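Local coordinates for GCN5-related N-acetyltransferase (Brucella abortus, PDB 7N1L), which probably transfers an acyl group, most likely acetyl from acetyl-CoA, to an amino group of its substrate, as expected of a GNAT-family enzyme, at residues A31-R36 and A74-A79; I90-P95 and A103-H108. One frame throughout, in Å; residues are numbered along the deposited sequence.

Contact 1 (A31-R36 and A74-A79); sequences ALLHLR and AEALGA
E75 meets the other segment through its carboxylate. OE1 comes within 4.2 Å of L32 CD2, a loose van der Waals contact; the carboxylate is held by R135 through a salt bridge at OE2. A76 does more. Its backbone O accepts a nearly straight hydrogen bond from L33 N (2.8 Å, 173° at the hydrogen). The same O has L32 CA close by, in a CA-H...O contact. On the same edge A76 N donates to a water 3.0 Å away, and the water donates to L33 O. The water replaces the second direct bond between L33 and A76, where the strands have begun to part. A76 CB touches L33 CD1 at 4.0 Å. L77 faces L32 as an antiparallel non-hydrogen-bonded pair. Its CD1 lies 3.5 Å from L32 CD2, tighter than usual van der Waals contact, and the two leucine side chains meet at a slant. The L32 CG stands beside its backbone N (chi1 -73°), which brings the isobutyl end back toward L77. G78 closes the ladder with A31 as a hydrogen-bonded pair. G78 N donates to A31 O at 2.8 Å, and A31 N donates to G78 O at 3.0 Å. L33 CD2 lies against G78 CA at 4.1 Å, on the side where a side chain would project. This is the joint between strand 28-32, outermost in the sheet of this chain, and strand 74-81. L77 also packs on V127 of helix 120-129 and on V89 of strand 84-96, the next strand of the sheet. L32 reaches F91 of that same strand.

Contact 2 (I90-P95 and A103-H108); sequences IFYDLP and AGQVDH
Y92 and Q105 form a hydrogen-bonded pair at the middle of this antiparallel ladder. Y92 N donates to Q105 O (2.8 Å) and Q105 N to Y92 O (2.9 Å, bent to 142°). L94 and A103 make a second two-bond pair, and I90 N binds H108 O. Beside I90 a water bridges: it accepts from D107 N and donates to I90 O, though this second arm is very short and its length uncertain. On the face that carries Y92 and Q105, the Y92 ring stands almost perpendicular to the Q105 amide, at 84°. Its edge meets D107 OD2, 3.4 Å from Y92 CE2. L94 CD1 touches Q105 OE1 at 3.3 Å. On the other face F91 CB packs on V106 CG2.

The extended Q105 chain, CG opposite the backbone N (chi1 178°), carries NE2 alongside the D107 carboxylate. There it makes two longish bonds within its own strand, one to each oxygen on the syn lone pair. A water donates to D107 OD2; its very short approach to Y92 OH is doubtful. N143 holds D107 OD1, Y48 OH holds H108 ND1, and Q105 NE2 bonds Q105 OE1 of the second subunit, whose P97 packs on I90 and H108. This is a beta hairpin, strands 84-96 and 101-111, at the centre of the mixed sheet characteristic of the GNAT fold, with one side at the dimer interface.

Overall arrangement
From the N terminus, strand 28-32 leads into two helices, 38-52 and 61-69. Contact 1 closes this largely helical connection when strand 74-81 returns beside the first strand. The chain then turns into strand 84-96. Contact 2 closes a much shorter loop, the hairpin to strand 101-111. The two contacts follow in series, neither nesting nor crossing, with centres about 13 Å apart. Strands 74-81 and 84-96 are sheet neighbours, so the contacts meet directly: E75 O lies 2.8 Å from F91 N, a probable hydrogen bond, and A74 packs on Y92. Together they tie four successive strands into one sheet, which strand 137-144 continues.

Contact 1 (A31-R36 and A74-A79)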
# COMPACT_ATOMS: atom_id res chain seq x y z
N ALA A 31 -21.00 -5.81 3.33
CA ALA A 31 -20.39 -7.08 3.69
C ALA A 31 -19.16 -7.30 2.82
O ALA A 31 -19.09 -6.82 1.69
CB ALA A 31 -21.38 -8.25 3.51
N LEU A 32 -18.21 -8.08 3.34
CA LEU A 32 -17.01 -8.42 2.60
C LEU A 32 -17.35 -9.22 1.35
O LEU A 32 -18.21 -10.09 1.38
CB LEU A 32 -16.07 -9.24 3.47
CG LEU A 32 -15.32 -8.51 4.59
CD1 LEU A 32 -14.75 -9.55 5.53
CD2 LEU A 32 -14.24 -7.56 4.07
N LEU A 33 -16.67 -8.92 0.25
CA LEU A 33 -16.82 -9.68 -0.99
C LEU A 33 -15.89 -10.90 -0.97
O LEU A 33 -14.82 -10.89 -0.36
CB LEU A 33 -16.52 -8.81 -2.21
CG LEU A 33 -17.45 -7.60 -2.42
CD1 LEU A 33 -16.90 -6.70 -3.55
CD2 LEU A 33 -18.89 -8.07 -2.73
N HIS A 34 -16.34 -11.99 -1.60
CA HIS A 34 -15.53 -13.19 -1.73
C HIS A 34 -15.52 -13.62 -3.20
O HIS A 34 -16.14 -12.98 -4.06
CB HIS A 34 -16.05 -14.30 -0.81
CG HIS A 34 -16.01 -13.92 0.65
ND1 HIS A 34 -14.87 -14.02 1.41
CD2 HIS A 34 -16.98 -13.45 1.47
CE1 HIS A 34 -15.14 -13.64 2.65
NE2 HIS A 34 -16.41 -13.28 2.71
N LEU A 35 -14.81 -14.72 -3.48
CA LEU A 35 -14.62 -15.15 -4.87
C LEU A 35 -15.96 -15.47 -5.54
O LEU A 35 -16.11 -15.32 -6.77
CB LEU A 35 -13.63 -16.31 -4.92
CG LEU A 35 -13.25 -16.78 -6.33
CD1 LEU A 35 -12.73 -15.57 -7.06
CD2 LEU A 35 -12.18 -17.90 -6.32
N ARG A 36 -16.93 -15.94 -4.75
CA ARG A 36 -18.29 -16.16 -5.23
C ARG A 36 -18.84 -14.94 -5.96
O ARG A 36 -19.58 -15.07 -6.95
CB ARG A 36 -19.19 -16.45 -4.01
CG ARG A 36 -20.63 -16.79 -4.34
CD ARG A 36 -21.63 -16.25 -3.28
NE ARG A 36 -21.73 -16.93 -2.00
CZ ARG A 36 -21.54 -16.35 -0.81
NH1 ARG A 36 -21.19 -15.08 -0.71
NH2 ARG A 36 -21.73 -17.06 0.30
N ALA A 74 -5.32 -8.65 -0.70
CA ALA A 74 -6.38 -7.69 -0.93
C ALA A 74 -7.69 -8.16 -0.31
O ALA A 74 -7.95 -9.36 -0.20
CB ALA A 74 -6.58 -7.44 -2.42
N GLU A 75 -8.51 -7.20 0.10
CA GLU A 75 -9.88 -7.49 0.49
C GLU A 75 -10.75 -6.39 -0.08
O GLU A 75 -10.28 -5.30 -0.43
CB GLU A 75 -10.04 -7.59 2.02
CG GLU A 75 -9.12 -8.63 2.68
CD GLU A 75 -9.19 -8.57 4.18
OE1 GLU A 75 -10.26 -8.89 4.74
OE2 GLU A 75 -8.18 -8.16 4.81
N ALA A 76 -12.03 -6.69 -0.23
CA ALA A 76 -12.95 -5.72 -0.80
C ALA A 76 -14.25 -5.81 -0.01
O ALA A 76 -14.77 -6.90 0.24
CB ALA A 76 -13.15 -5.98 -2.29
N LEU A 77 -14.73 -4.66 0.42
CA LEU A 77 -16.03 -4.53 1.06
C LEU A 77 -17.04 -4.09 0.01
O LEU A 77 -16.73 -3.27 -0.85
CB LEU A 77 -15.91 -3.53 2.19
CG LEU A 77 -16.60 -3.62 3.52
CD1 LEU A 77 -16.54 -4.97 4.14
CD2 LEU A 77 -15.71 -2.69 4.35
N GLY A 78 -18.22 -4.71 0.03
CA GLY A 78 -19.27 -4.40 -0.93
C GLY A 78 -20.51 -3.81 -0.28
O GLY A 78 -20.86 -4.15 0.86
N ALA A 79 -21.19 -2.94 -1.01
CA ALA A 79 -22.43 -2.33 -0.56
C ALA A 79 -23.56 -2.76 -1.48
O ALA A 79 -23.47 -2.61 -2.70
CB ALA A 79 -22.32 -0.80 -0.54
O HOH W 1 -12.61 -9.45 0.90

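Contact 2 (I90-P95 and A103-H108)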
# COMPACT_ATOMS: atom_id res chain seq x y z
N ILE A 90 -11.78 -1.33 -1.94
CA ILE A 90 -10.68 -2.28 -1.93
C ILE A 90 -9.64 -1.82 -0.92
O ILE A 90 -9.21 -0.66 -0.95
CB ILE A 90 -10.05 -2.41 -3.33
CG1 ILE A 90 -11.08 -2.91 -4.34
CG2 ILE A 90 -8.83 -3.34 -3.30
CD1 ILE A 90 -10.61 -2.78 -5.81
N PHE A 91 -9.23 -2.72 -0.02
CA PHE A 91 -8.30 -2.34 1.04
C PHE A 91 -7.29 -3.44 1.30
O PHE A 91 -7.55 -4.62 1.06
CB PHE A 91 -9.02 -2.02 2.34
CG PHE A 91 -9.72 -3.19 2.98
CD1 PHE A 91 -10.98 -3.58 2.54
CD2 PHE A 91 -9.16 -3.84 4.06
CE1 PHE A 91 -11.65 -4.64 3.16
CE2 PHE A 91 -9.81 -4.90 4.68
CZ PHE A 91 -11.06 -5.29 4.23
N TYR A 92 -6.15 -3.03 1.88
CA TYR A 92 -5.08 -3.94 2.24
C TYR A 92 -4.87 -3.89 3.74
O TYR A 92 -4.87 -2.82 4.34
CB TYR A 92 -3.79 -3.60 1.50
CG TYR A 92 -4.06 -3.34 0.04
CD1 TYR A 92 -4.55 -4.34 -0.77
CD2 TYR A 92 -3.77 -2.13 -0.54
CE1 TYR A 92 -4.84 -4.13 -2.09
CE2 TYR A 92 -4.04 -1.91 -1.87
CZ TYR A 92 -4.58 -2.92 -2.64
OH TYR A 92 -4.84 -2.74 -3.99
N ASP A 93 -4.73 -5.06 4.35
CA ASP A 93 -4.37 -5.17 5.76
C ASP A 93 -2.86 -5.40 5.79
O ASP A 93 -2.38 -6.51 5.53
CB ASP A 93 -5.14 -6.31 6.43
CG ASP A 93 -4.87 -6.40 7.95
OD1 ASP A 93 -3.87 -5.83 8.42
OD2 ASP A 93 -5.62 -7.10 8.67
N LEU A 94 -2.11 -4.35 6.05
CA LEU A 94 -0.66 -4.34 5.86
C LEU A 94 0.10 -4.23 7.18
O LEU A 94 -0.40 -3.63 8.14
CB LEU A 94 -0.22 -3.19 4.95
CG LEU A 94 -0.68 -3.26 3.51
CD1 LEU A 94 -0.27 -2.01 2.76
CD2 LEU A 94 -0.12 -4.50 2.82
N PRO A 95 1.30 -4.78 7.26
CA PRO A 95 2.11 -4.55 8.46
C PRO A 95 2.50 -3.09 8.53
O PRO A 95 2.62 -2.41 7.51
CB PRO A 95 3.32 -5.47 8.26
CG PRO A 95 3.43 -5.64 6.78
CD PRO A 95 1.99 -5.65 6.29
N ALA A 103 -1.82 -1.71 9.67
CA ALA A 103 -2.57 -0.57 9.19
C ALA A 103 -3.38 -0.99 7.97
O ALA A 103 -2.99 -1.91 7.24
CB ALA A 103 -1.65 0.61 8.84
N GLY A 104 -4.52 -0.33 7.75
CA GLY A 104 -5.31 -0.54 6.54
C GLY A 104 -4.98 0.49 5.47
O GLY A 104 -4.69 1.65 5.77
N GLN A 105 -5.07 0.09 4.21
CA GLN A 105 -4.75 1.01 3.12
C GLN A 105 -5.81 0.86 2.04
O GLN A 105 -6.07 -0.26 1.58
CB GLN A 105 -3.36 0.74 2.55
CG GLN A 105 -2.98 1.64 1.35
CD GLN A 105 -1.57 1.34 0.81
OE1 GLN A 105 -0.67 1.10 1.59
NE2 GLN A 105 -1.40 1.33 -0.51
N VAL A 106 -6.44 1.98 1.69
CA VAL A 106 -7.48 2.05 0.65
C VAL A 106 -6.93 2.84 -0.53
O VAL A 106 -6.58 4.02 -0.38
CB VAL A 106 -8.76 2.73 1.17
CG1 VAL A 106 -9.74 2.93 0.02
CG2 VAL A 106 -9.38 1.95 2.30
N ASP A 107 -6.92 2.23 -1.70
CA ASP A 107 -6.54 2.91 -2.92
C ASP A 107 -7.71 3.11 -3.86
O ASP A 107 -7.57 3.81 -4.87
CB ASP A 107 -5.44 2.12 -3.66
CG ASP A 107 -4.11 2.07 -2.87
OD1 ASP A 107 -3.89 2.88 -1.97
OD2 ASP A 107 -3.29 1.18 -3.14
N HIS A 108 -8.84 2.44 -3.62
CA HIS A 108 -9.92 2.43 -4.60
C HIS A 108 -11.26 2.36 -3.89
O HIS A 108 -11.52 1.44 -3.12
CB HIS A 108 -9.78 1.23 -5.54
CG HIS A 108 -8.42 1.09 -6.15
ND1 HIS A 108 -7.97 1.91 -7.17
CD2 HIS A 108 -7.40 0.24 -5.87
CE1 HIS A 108 -6.74 1.55 -7.50
NE2 HIS A 108 -6.37 0.55 -6.72
O HOH W 2 -6.91 -0.53 -1.94
O HOH W 3 -3.86 -0.74 -4.98